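Local coordinates for ethanolamine kinase Pv091845 (Plasmodium vivax, PDB 2QG7), which probably phosphorylates ethanolamine, the first of three steps that lead from ethanolamine to phosphatidylethanolamine, at residues D[50-53]-D[54-58]; D[70-73]-D[74-78]; D[380-384]-D[385-389]; D[402-405]-D[406-409]. One frame throughout, in Å; residues are numbered along the deposited sequence.

Contact 1. Residues D[50-53]-D[54-58]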
loop_
_atom_site.group_PDB
_atom_site.type_symbol
_atom_site.label_atom_id
_atom_site.label_comp_id
_atom_site.label_asym_id
_atom_site.label_seq_id
_atom_site.Cartn_x
_atom_site.Cartn_y
_atom_site.Cartn_z
ATOM N N TYR D 50 -30.396 5.219 -2.800
ATOM C CA TYR D 50 -29.347 4.892 -1.747
ATOM C C TYR D 50 -29.700 5.310 -0.306
ATOM O O TYR D 50 -30.045 4.444 0.503
ATOM C CB TYR D 50 -27.942 5.417 -2.139
ATOM C CG TYR D 50 -27.011 4.346 -2.660
ATOM C CD1 TYR D 50 -26.645 4.310 -4.011
ATOM C CD2 TYR D 50 -26.505 3.355 -1.807
ATOM C CE1 TYR D 50 -25.805 3.317 -4.502
ATOM C CE2 TYR D 50 -25.661 2.358 -2.290
ATOM C CZ TYR D 50 -25.316 2.351 -3.636
ATOM O OH TYR D 50 -24.479 1.374 -4.126
ATOM N N PRO D 51 -29.608 6.619 0.028
ATOM C CA PRO D 51 -29.717 6.920 1.454
ATOM C C PRO D 51 -31.161 7.070 1.937
ATOM O O PRO D 51 -32.086 7.201 1.117
ATOM C CB PRO D 51 -28.968 8.242 1.583
ATOM C CG PRO D 51 -29.213 8.952 0.259
ATOM C CD PRO D 51 -29.435 7.844 -0.787
ATOM N N ILE D 52 -31.342 7.012 3.257
ATOM C CA ILE D 52 -32.594 7.383 3.915
ATOM C C ILE D 52 -32.646 8.923 3.989
ATOM O O ILE D 52 -31.637 9.588 4.319
ATOM C CB ILE D 52 -32.709 6.763 5.348
ATOM C CG1 ILE D 52 -32.675 5.231 5.286
ATOM C CG2 ILE D 52 -33.977 7.224 6.056
ATOM C CD1 ILE D 52 -32.167 4.571 6.524
ATOM N N THR D 53 -33.833 9.470 3.700
ATOM C CA THR D 53 -34.048 10.905 3.625
ATOM C C THR D 53 -34.724 11.427 4.875
ATOM O O THR D 53 -35.333 10.661 5.598
ATOM C CB THR D 53 -34.909 11.212 2.394
ATOM O OG1 THR D 53 -34.161 10.771 1.239
ATOM C CG2 THR D 53 -35.194 12.734 2.257
ATOM N N GLU D 54 -34.597 12.731 5.125
ATOM C CA GLU D 54 -35.334 13.413 6.171
ATOM C C GLU D 54 -36.862 13.333 5.973
ATOM O O GLU D 54 -37.625 13.250 6.957
ATOM C CB GLU D 54 -34.888 14.866 6.241
ATOM C CG GLU D 54 -35.465 15.630 7.442
ATOM C CD GLU D 54 -35.158 17.124 7.419
ATOM O OE1 GLU D 54 -35.907 17.867 8.102
ATOM O OE2 GLU D 54 -34.179 17.557 6.743
ATOM N N SER D 55 -37.298 13.362 4.707
ATOM C CA SER D 55 -38.711 13.208 4.360
ATOM C C SER D 55 -39.182 11.752 4.454
ATOM O O SER D 55 -40.377 11.510 4.655
ATOM C CB SER D 55 -38.986 13.759 2.957
ATOM O OG SER D 55 -38.901 15.193 2.935
ATOM N N ASN D 56 -38.263 10.786 4.291
ATOM C CA ASN D 56 -38.586 9.394 4.596
ATOM C C ASN D 56 -39.054 9.254 6.040
ATOM O O ASN D 56 -40.026 8.535 6.321
ATOM C CB ASN D 56 -37.402 8.450 4.363
ATOM C CG ASN D 56 -37.014 8.301 2.890
ATOM O OD1 ASN D 56 -35.905 7.839 2.593
ATOM N ND2 ASN D 56 -37.917 8.664 1.966
ATOM N N LEU D 57 -38.373 9.956 6.947
ATOM C CA LEU D 57 -38.583 9.799 8.401
ATOM C C LEU D 57 -39.531 10.831 9.025
ATOM O O LEU D 57 -39.623 10.955 10.247
ATOM C CB LEU D 57 -37.222 9.800 9.150
ATOM C CG LEU D 57 -36.130 8.791 8.758
ATOM C CD1 LEU D 57 -34.858 9.037 9.531
ATOM C CD2 LEU D 57 -36.596 7.322 8.908
ATOM N N ARG D 58 -40.250 11.559 8.182
ATOM C CA ARG D 58 -41.089 12.652 8.639
ATOM C C ARG D 58 -42.369 12.125 9.288
ATOM O O ARG D 58 -43.041 11.244 8.748
ATOM C CB ARG D 58 -41.395 13.594 7.462
ATOM C CG ARG D 58 -41.601 15.029 7.881
ATOM C CD ARG D 58 -41.148 16.005 6.806
ATOM N NE ARG D 58 -40.660 17.247 7.424
ATOM C CZ ARG D 58 -39.722 18.036 6.903
ATOM N NH1 ARG D 58 -39.347 19.123 7.576
ATOM N NH2 ARG D 58 -39.153 17.748 5.723
HETATM O O HOH W 1 -34.936 5.664 0.709
#

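Contact 2. Residues D[70-73]-D[74-78]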
loop_
_atom_site.group_PDB
_atom_site.type_symbol
_atom_site.label_atom_id
_atom_site.label_comp_id
_atom_site.label_asym_id
_atom_site.label_seq_id
_atom_site.Cartn_x
_atom_site.Cartn_y
_atom_site.Cartn_z
ATOM N N LYS D 70 -42.342 3.628 15.250
ATOM C CA LYS D 70 -42.294 2.179 15.199
ATOM C C LYS D 70 -42.197 1.660 13.764
ATOM O O LYS D 70 -41.232 0.965 13.445
ATOM C CB LYS D 70 -43.491 1.569 15.930
ATOM C CG LYS D 70 -43.452 0.043 16.072
ATOM C CD LYS D 70 -44.762 -0.488 16.631
ATOM C CE LYS D 70 -44.837 -0.328 18.179
ATOM N NZ LYS D 70 -46.137 -0.807 18.792
ATOM N N GLU D 71 -43.167 2.001 12.905
ATOM C CA GLU D 71 -43.157 1.538 11.495
ATOM C C GLU D 71 -42.093 2.174 10.574
ATOM O O GLU D 71 -41.718 1.583 9.546
ATOM C CB GLU D 71 -44.560 1.568 10.850
ATOM C CG GLU D 71 -45.309 2.892 10.990
ATOM C CD GLU D 71 -46.768 2.816 10.549
ATOM O OE1 GLU D 71 -47.655 2.986 11.441
ATOM O OE2 GLU D 71 -47.036 2.603 9.324
ATOM N N LEU D 72 -41.600 3.354 10.943
ATOM C CA LEU D 72 -40.486 3.992 10.204
ATOM C C LEU D 72 -39.145 3.328 10.500
ATOM O O LEU D 72 -38.281 3.275 9.631
ATOM C CB LEU D 72 -40.399 5.516 10.463
ATOM C CG LEU D 72 -41.547 6.431 9.973
ATOM C CD1 LEU D 72 -41.402 7.874 10.503
ATOM C CD2 LEU D 72 -41.712 6.372 8.445
ATOM N N LEU D 73 -38.989 2.824 11.722
ATOM C CA LEU D 73 -37.787 2.082 12.128
ATOM C C LEU D 73 -37.701 0.733 11.452
ATOM O O LEU D 73 -36.604 0.243 11.191
ATOM C CB LEU D 73 -37.728 1.889 13.644
ATOM C CG LEU D 73 -37.299 3.099 14.475
ATOM C CD1 LEU D 73 -37.616 2.857 15.953
ATOM C CD2 LEU D 73 -35.854 3.405 14.286
ATOM N N LYS D 74 -38.864 0.141 11.193
ATOM C CA LYS D 74 -38.982 -1.168 10.544
ATOM C C LYS D 74 -38.850 -1.047 9.032
ATOM O O LYS D 74 -38.377 -1.972 8.372
ATOM C CB LYS D 74 -40.334 -1.811 10.877
ATOM C CG LYS D 74 -40.571 -2.058 12.357
ATOM C CD LYS D 74 -39.925 -3.383 12.820
ATOM C CE LYS D 74 -39.850 -3.345 14.389
ATOM N NZ LYS D 74 -39.186 -4.631 14.822
ATOM N N LYS D 75 -39.270 0.090 8.483
ATOM C CA LYS D 75 -39.181 0.298 7.041
ATOM C C LYS D 75 -37.790 0.703 6.544
ATOM O O LYS D 75 -37.433 0.370 5.415
ATOM C CB LYS D 75 -40.252 1.288 6.555
ATOM C CG LYS D 75 -40.346 1.413 4.988
ATOM C CD LYS D 75 -41.733 1.885 4.547
ATOM C CE LYS D 75 -41.826 3.393 4.508
ATOM N NZ LYS D 75 -43.125 3.828 3.894
ATOM N N TYR D 76 -37.019 1.414 7.375
ATOM C CA TYR D 76 -35.711 1.960 6.961
ATOM C C TYR D 76 -34.578 1.401 7.792
ATOM O O TYR D 76 -34.158 1.991 8.784
ATOM C CB TYR D 76 -35.715 3.503 6.978
ATOM C CG TYR D 76 -36.743 4.078 6.023
ATOM C CD1 TYR D 76 -37.971 4.513 6.491
ATOM C CD2 TYR D 76 -36.498 4.134 4.645
ATOM C CE1 TYR D 76 -38.932 5.008 5.627
ATOM C CE2 TYR D 76 -37.455 4.634 3.760
ATOM C CZ TYR D 76 -38.674 5.068 4.263
ATOM O OH TYR D 76 -39.650 5.559 3.417
ATOM N N VAL D 77 -34.067 0.257 7.353
ATOM C CA VAL D 77 -33.167 -0.566 8.167
ATOM C C VAL D 77 -31.773 -0.645 7.556
ATOM O O VAL D 77 -30.919 -1.388 8.044
ATOM C CB VAL D 77 -33.755 -2.006 8.383
ATOM C CG1 VAL D 77 -34.955 -1.959 9.313
ATOM C CG2 VAL D 77 -34.189 -2.636 7.051
ATOM N N SER D 78 -31.550 0.128 6.493
ATOM C CA SER D 78 -30.304 0.069 5.731
ATOM C C SER D 78 -29.155 0.777 6.450
ATOM O O SER D 78 -27.977 0.476 6.208
ATOM C CB SER D 78 -30.490 0.633 4.310
ATOM O OG SER D 78 -30.756 2.036 4.336
#

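Contact 3. Residues D[380-384]-D[385-389]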
loop_
_atom_site.group_PDB
_atom_site.type_symbol
_atom_site.label_atom_id
_atom_site.label_comp_id
_atom_site.label_asym_id
_atom_site.label_seq_id
_atom_site.Cartn_x
_atom_site.Cartn_y
_atom_site.Cartn_z
ATOM N N LEU D 380 6.943 -1.940 12.470
ATOM C CA LEU D 380 6.443 -1.557 13.771
ATOM C C LEU D 380 5.959 -2.770 14.579
ATOM O O LEU D 380 5.681 -2.649 15.752
ATOM C CB LEU D 380 5.331 -0.509 13.616
ATOM C CG LEU D 380 5.699 0.862 13.001
ATOM C CD1 LEU D 380 4.490 1.725 12.814
ATOM C CD2 LEU D 380 6.677 1.595 13.894
ATOM N N THR D 381 5.858 -3.935 13.945
ATOM C CA THR D 381 5.471 -5.143 14.644
ATOM C C THR D 381 6.591 -5.531 15.630
ATOM O O THR D 381 7.768 -5.266 15.348
ATOM C CB THR D 381 5.182 -6.297 13.673
ATOM O OG1 THR D 381 6.338 -6.513 12.856
ATOM C CG2 THR D 381 3.960 -6.003 12.814
ATOM N N PRO D 382 6.228 -6.124 16.805
ATOM C CA PRO D 382 7.243 -6.288 17.897
ATOM C C PRO D 382 8.490 -7.161 17.571
ATOM O O PRO D 382 8.363 -8.224 16.929
ATOM C CB PRO D 382 6.428 -6.910 19.053
ATOM C CG PRO D 382 5.250 -7.509 18.446
ATOM C CD PRO D 382 4.911 -6.677 17.205
ATOM N N SER D 383 9.683 -6.673 17.996
ATOM C CA SER D 383 10.865 -7.573 18.168
ATOM C C SER D 383 10.641 -8.658 19.231
ATOM O O SER D 383 9.732 -8.546 20.057
ATOM C CB SER D 383 12.135 -6.790 18.520
ATOM O OG SER D 383 11.992 -6.139 19.767
ATOM N N LYS D 384 11.471 -9.711 19.195
ATOM C CA LYS D 384 11.501 -10.782 20.230
ATOM C C LYS D 384 11.388 -10.240 21.658
ATOM O O LYS D 384 10.680 -10.784 22.495
ATOM C CB LYS D 384 12.803 -11.594 20.112
ATOM C CG LYS D 384 12.831 -12.914 20.899
ATOM C CD LYS D 384 12.333 -14.096 20.062
ATOM C CE LYS D 384 12.914 -15.427 20.570
ATOM N NZ LYS D 384 12.560 -15.739 22.001
ATOM N N GLU D 385 12.099 -9.151 21.895
ATOM C CA GLU D 385 12.161 -8.459 23.160
ATOM C C GLU D 385 10.816 -7.835 23.532
ATOM O O GLU D 385 10.397 -7.872 24.707
ATOM C CB GLU D 385 13.258 -7.386 23.085
ATOM C CG GLU D 385 13.505 -6.698 24.421
ATOM C CD GLU D 385 14.718 -5.759 24.445
ATOM O OE1 GLU D 385 15.491 -5.692 23.446
ATOM O OE2 GLU D 385 14.901 -5.102 25.512
ATOM N N GLU D 386 10.151 -7.249 22.527
ATOM C CA GLU D 386 8.838 -6.640 22.708
ATOM C C GLU D 386 7.732 -7.673 22.834
ATOM O O GLU D 386 6.771 -7.461 23.572
ATOM C CB GLU D 386 8.537 -5.689 21.581
ATOM C CG GLU D 386 9.387 -4.472 21.557
ATOM C CD GLU D 386 9.079 -3.587 20.359
ATOM O OE1 GLU D 386 7.885 -3.250 20.107
ATOM O OE2 GLU D 386 10.057 -3.219 19.667
ATOM N N GLU D 387 7.849 -8.780 22.117
ATOM C CA GLU D 387 6.928 -9.885 22.303
ATOM C C GLU D 387 7.011 -10.455 23.742
ATOM O O GLU D 387 6.000 -10.859 24.349
ATOM C CB GLU D 387 7.224 -10.986 21.300
ATOM C CG GLU D 387 6.955 -10.609 19.877
ATOM C CD GLU D 387 7.179 -11.755 18.886
ATOM O OE1 GLU D 387 7.854 -12.753 19.239
ATOM O OE2 GLU D 387 6.699 -11.635 17.723
ATOM N N TYR D 388 8.242 -10.498 24.258
ATOM C CA TYR D 388 8.544 -10.974 25.595
ATOM C C TYR D 388 7.869 -10.113 26.697
ATOM O O TYR D 388 7.194 -10.646 27.598
ATOM C CB TYR D 388 10.071 -10.990 25.761
ATOM C CG TYR D 388 10.568 -11.682 26.996
ATOM C CD1 TYR D 388 10.806 -13.056 26.994
ATOM C CD2 TYR D 388 10.798 -10.951 28.179
ATOM C CE1 TYR D 388 11.270 -13.696 28.126
ATOM C CE2 TYR D 388 11.248 -11.593 29.334
ATOM C CZ TYR D 388 11.487 -12.965 29.291
ATOM O OH TYR D 388 11.945 -13.595 30.427
ATOM N N HIS D 389 8.067 -8.797 26.621
ATOM C CA HIS D 389 7.482 -7.893 27.573
ATOM C C HIS D 389 5.958 -8.027 27.673
ATOM O O HIS D 389 5.415 -7.912 28.745
ATOM C CB HIS D 389 7.912 -6.443 27.295
ATOM C CG HIS D 389 7.514 -5.478 28.381
ATOM N ND1 HIS D 389 6.393 -4.680 28.298
ATOM C CD2 HIS D 389 8.063 -5.219 29.597
ATOM C CE1 HIS D 389 6.282 -3.952 29.400
ATOM N NE2 HIS D 389 7.286 -4.253 30.201
#

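Contact 4. Residues D[402-405]-D[406-409]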
loop_
_atom_site.group_PDB
_atom_site.type_symbol
_atom_site.label_atom_id
_atom_site.label_comp_id
_atom_site.label_asym_id
_atom_site.label_seq_id
_atom_site.Cartn_x
_atom_site.Cartn_y
_atom_site.Cartn_z
ATOM N N LEU D 402 8.504 -20.275 30.306
ATOM C CA LEU D 402 7.083 -20.275 30.031
ATOM C C LEU D 402 6.756 -19.159 29.021
ATOM O O LEU D 402 5.954 -19.381 28.096
ATOM C CB LEU D 402 6.267 -20.187 31.323
ATOM C CG LEU D 402 4.781 -20.564 31.191
ATOM C CD1 LEU D 402 4.639 -22.093 30.944
ATOM C CD2 LEU D 402 3.960 -20.118 32.453
ATOM N N ILE D 403 7.407 -17.995 29.210
ATOM C CA ILE D 403 7.358 -16.889 28.263
ATOM C C ILE D 403 7.861 -17.245 26.868
ATOM O O ILE D 403 7.097 -17.118 25.907
ATOM C CB ILE D 403 8.078 -15.644 28.760
ATOM C CG1 ILE D 403 7.522 -15.227 30.114
ATOM C CG2 ILE D 403 7.894 -14.489 27.761
ATOM C CD1 ILE D 403 8.377 -14.206 30.847
ATOM N N ASN D 404 9.100 -17.721 26.757
ATOM C CA ASN D 404 9.683 -18.165 25.464
ATOM C C ASN D 404 8.879 -19.248 24.737
ATOM O O ASN D 404 8.927 -19.398 23.528
ATOM C CB ASN D 404 11.127 -18.621 25.649
ATOM C CG ASN D 404 12.065 -17.471 25.827
ATOM O OD1 ASN D 404 11.679 -16.321 25.690
ATOM N ND2 ASN D 404 13.314 -17.759 26.121
ATOM N N GLN D 405 8.111 -19.992 25.487
ATOM C CA GLN D 405 7.415 -21.098 24.911
ATOM C C GLN D 405 6.137 -20.579 24.257
ATOM O O GLN D 405 5.636 -21.181 23.278
ATOM C CB GLN D 405 7.106 -22.080 26.038
ATOM C CG GLN D 405 6.659 -23.427 25.591
ATOM C CD GLN D 405 7.012 -24.524 26.586
ATOM O OE1 GLN D 405 7.447 -24.242 27.764
ATOM N NE2 GLN D 405 6.818 -25.801 26.113
ATOM N N LEU D 406 5.585 -19.492 24.810
ATOM C CA LEU D 406 4.427 -18.869 24.188
ATOM C C LEU D 406 4.866 -17.953 23.006
ATOM O O LEU D 406 4.135 -17.812 22.022
ATOM C CB LEU D 406 3.538 -18.147 25.219
ATOM C CG LEU D 406 2.263 -17.404 24.766
ATOM C CD1 LEU D 406 1.282 -18.234 23.869
ATOM C CD2 LEU D 406 1.516 -16.870 25.961
ATOM N N ILE D 407 6.061 -17.368 23.120
ATOM C CA ILE D 407 6.726 -16.714 21.990
ATOM C C ILE D 407 6.775 -17.606 20.715
ATOM O O ILE D 407 6.311 -17.188 19.655
ATOM C CB ILE D 407 8.121 -16.158 22.379
ATOM C CG1 ILE D 407 7.979 -15.011 23.379
ATOM C CG2 ILE D 407 8.831 -15.640 21.179
ATOM C CD1 ILE D 407 9.341 -14.345 23.759
ATOM N N ARG D 408 7.269 -18.835 20.849
ATOM C CA ARG D 408 7.284 -19.809 19.775
ATOM C C ARG D 408 5.898 -20.120 19.216
ATOM O O ARG D 408 5.742 -20.350 18.006
ATOM C CB ARG D 408 7.914 -21.136 20.278
ATOM C CG ARG D 408 9.442 -21.117 20.500
ATOM C CD ARG D 408 10.176 -21.723 19.303
ATOM N NE ARG D 408 9.885 -23.165 19.141
ATOM C CZ ARG D 408 10.543 -23.976 18.300
ATOM N NH1 ARG D 408 10.210 -25.265 18.224
ATOM N NH2 ARG D 408 11.538 -23.503 17.527
ATOM N N GLU D 409 4.914 -20.198 20.118
ATOM C CA GLU D 409 3.555 -20.635 19.797
ATOM C C GLU D 409 2.817 -19.653 18.889
ATOM O O GLU D 409 1.972 -20.060 18.078
ATOM C CB GLU D 409 2.784 -20.802 21.095
ATOM C CG GLU D 409 1.508 -21.616 20.990
ATOM C CD GLU D 409 0.745 -21.602 22.335
ATOM O OE1 GLU D 409 1.281 -22.189 23.316
ATOM O OE2 GLU D 409 -0.391 -21.044 22.415
#

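Contact 1. Residues D[50-53]-D[54-58]
T53 is the last extended residue before the chain turns on itself: E54, S55 and N56 have helical backbone angles, L57 starts to leave them, and R58 is extended again. In the turn, L57 N makes weak hydrogen bonds to T53 O and to E54 O, each at 3.4 Å. A side chain adds a shorter, straighter link. N56 reaches back along the turn and its OD1 accepts from T53 N at 2.9 Å, with an N-H...O angle of 160°. The donor stands well above the plane of the amide, 54° out of it, so the oxygen is met from over its face. With chi1 at -68°, CG of N56 lies beside its own backbone N, and this brings the amide across the T53 side chain at about a right angle. A water donates to the same OD1 at 3.0 Å and to P51 O at 3.3 Å, bridging the amide to the extended lead-in. On the apolar side, the methyl CG2 of I52 meets L57 CG at 3.8 Å, the two side chains crossing nearly perpendicular. I52 is also pinned by backbone bonds with V80 and E82, while L57 rests on T86 and Y90 of helix 84-98. The bond from the backbone of T53 to a side chain three residues on resembles one half of a capping box, here around a single turn that grows into no regular helix. Two donors on OD1, one from the protein and one from water, should fix which end of the N56 amide faces T53.

Contact 2. Residues D[70-73]-D[74-78]
L72 and Y76, one helical turn apart, lie side by side with their side chains pointing the same way. Methyl CD2 of L72 comes to 4.2 Å from Y76 CE1, a light apolar touch. The ring of Y76 has L72 O at its edge, near its plane, 3.4 Å from CD1, whereas one face is met by K75 CG, 3.9 Å above the plane and displaced toward the rim. CG of Y76 stands beside its backbone N, opposite the carbonyl carbon (chi1 -61°), which swings the ring back along the helix to L72 O. Here helix 65-75 reaches its C-terminal end: Y76 N donates to L72 O at 3.2 Å, but Y76 is the first residue to leave helical angles. The turn before is closed by K75 N to E71 O at 3.1 Å and, weakly, by K74 N to K70 O. Past the end, V77 folds methyl CG1 to 3.3 Å from L73 O, a carbonyl that accepts from Y90 OH of helix 84-98. CG of K74 lies 3.3 Å from K70 O; beyond it the chain bends, and NZ makes a weak hydrogen bond with Y98 OH. L73 is buried against Y93, V94 and Y98 of that helix.

Contact 3. Residues D[380-384]-D[385-389]
P382 and E386 meet carbon to carbon, CB to CB at 3.5 Å, and the ring of P382 also sets its CG 3.8 Å from CG of E387, the two side chains crossing at about a right angle. This apolar shoulder leads into the first turn of helix 384-395, whose N-cap is S383. The carbonyl oxygen of S383 receives E387 N at 2.8 Å, nearly along the C=O axis, and E386 N more weakly at a bent angle. The hydroxyl adds a weak capping bond, with OG accepting from E386 N at 3.5 Å. Placing OG between the backbone N and the carbonyl carbon, chi1 63°, turns it toward that amide. Although serine and glutamate occupy the two positions of a capping box, the return bond is absent: OE2 of E386 stays 3.9 Å from S383 N. One residue on, Y388 N donates to K384 O at 3.0 Å and the regular helical ladder has begun. A run of three glutamates, E385 to E387, lies in this first turn, where their negative charge would probably be favoured by the positive end of the helix. Farther out, E386 OE1 forms a salt bridge with K194, a lysine that also donates to L380 O, and E387 OE2 is hydrogen-bonded to Y414 OH. Q199 binds both H389 ND1 and the backbone oxygen of E386, tying the start of the helix to helix 196-210. P382 and E387 pack on F368 of helix 360-369, while Y388 reaches across to E400, I403 and N404 of helix 400-410.

Contact 4. Residues D[402-405]-D[406-409]
I403 and I407 are joined by a nearly straight backbone bond: I407 N donates to I403 O at 3.0 Å, with an N-H angle of 167° and the donor in the carbonyl plane. That oxygen also takes a weak, bent bond from L406 N at 3.0 Å, and L406 N reaches L402 O, again weakly, at 3.3 Å. One amide is shared between two acceptors and one carbonyl between two donors, the bifurcation seen where an alpha-helix takes on some i to i+3 (3-10-like) bonding. R408 N donates to N404 O at 3.2 Å, equally straight but from above the carbonyl plane, and E409 N finds Q405 O weakly at 3.4 Å. I407 O accepts a weak bond from Q411 NE2. N404 and I407 run alongside each other, with OD1 of N404 at 3.6 Å from methyl CD1 of I407. CG1 of I407, beside its own backbone N and anti to the carbonyl carbon (chi1 -67°), is carried back to 3.4 Å from I403 O. The methyls CG2 of I403 and CD1 of I407 add a looser apolar touch. The acid of E409 is satisfied elsewhere: OE2 accepts from S288 OG and forms a salt bridge with R360 NE, and OE1 is also hydrogen-bonded outside this turn. I403, L406 and I407 form the buried apolar face, with E409 buried at its end as a paired acid, whereas L402, Q405 and R408 are exposed, the amphipathic pattern typical of a helix lying on other helices, here 384-395 and 360-369, in the helical C-terminal lobe of a choline/ethanolamine kinase.

The four contacts follow one another along the chain. Each is local, joining residues three to five apart; none closes a long loop, and none nests in or crosses another. Contact 1 forms an isolated turn near the modelled N terminus, and contact 2 finishes helix 65-75. They touch, N56 lying on the ring of Y76 and I52 on S78, and both lean on helix 84-98. The kinase sheet and most of the helices then intervene before contact 3 starts helix 384-395, on the opposite side of the chain's centre, about 50 Å from contact 1 between centres. Contact 4 lies on the next helix, 400-410, where I403, N404 and I407 receive the Y388 ring from contact 3.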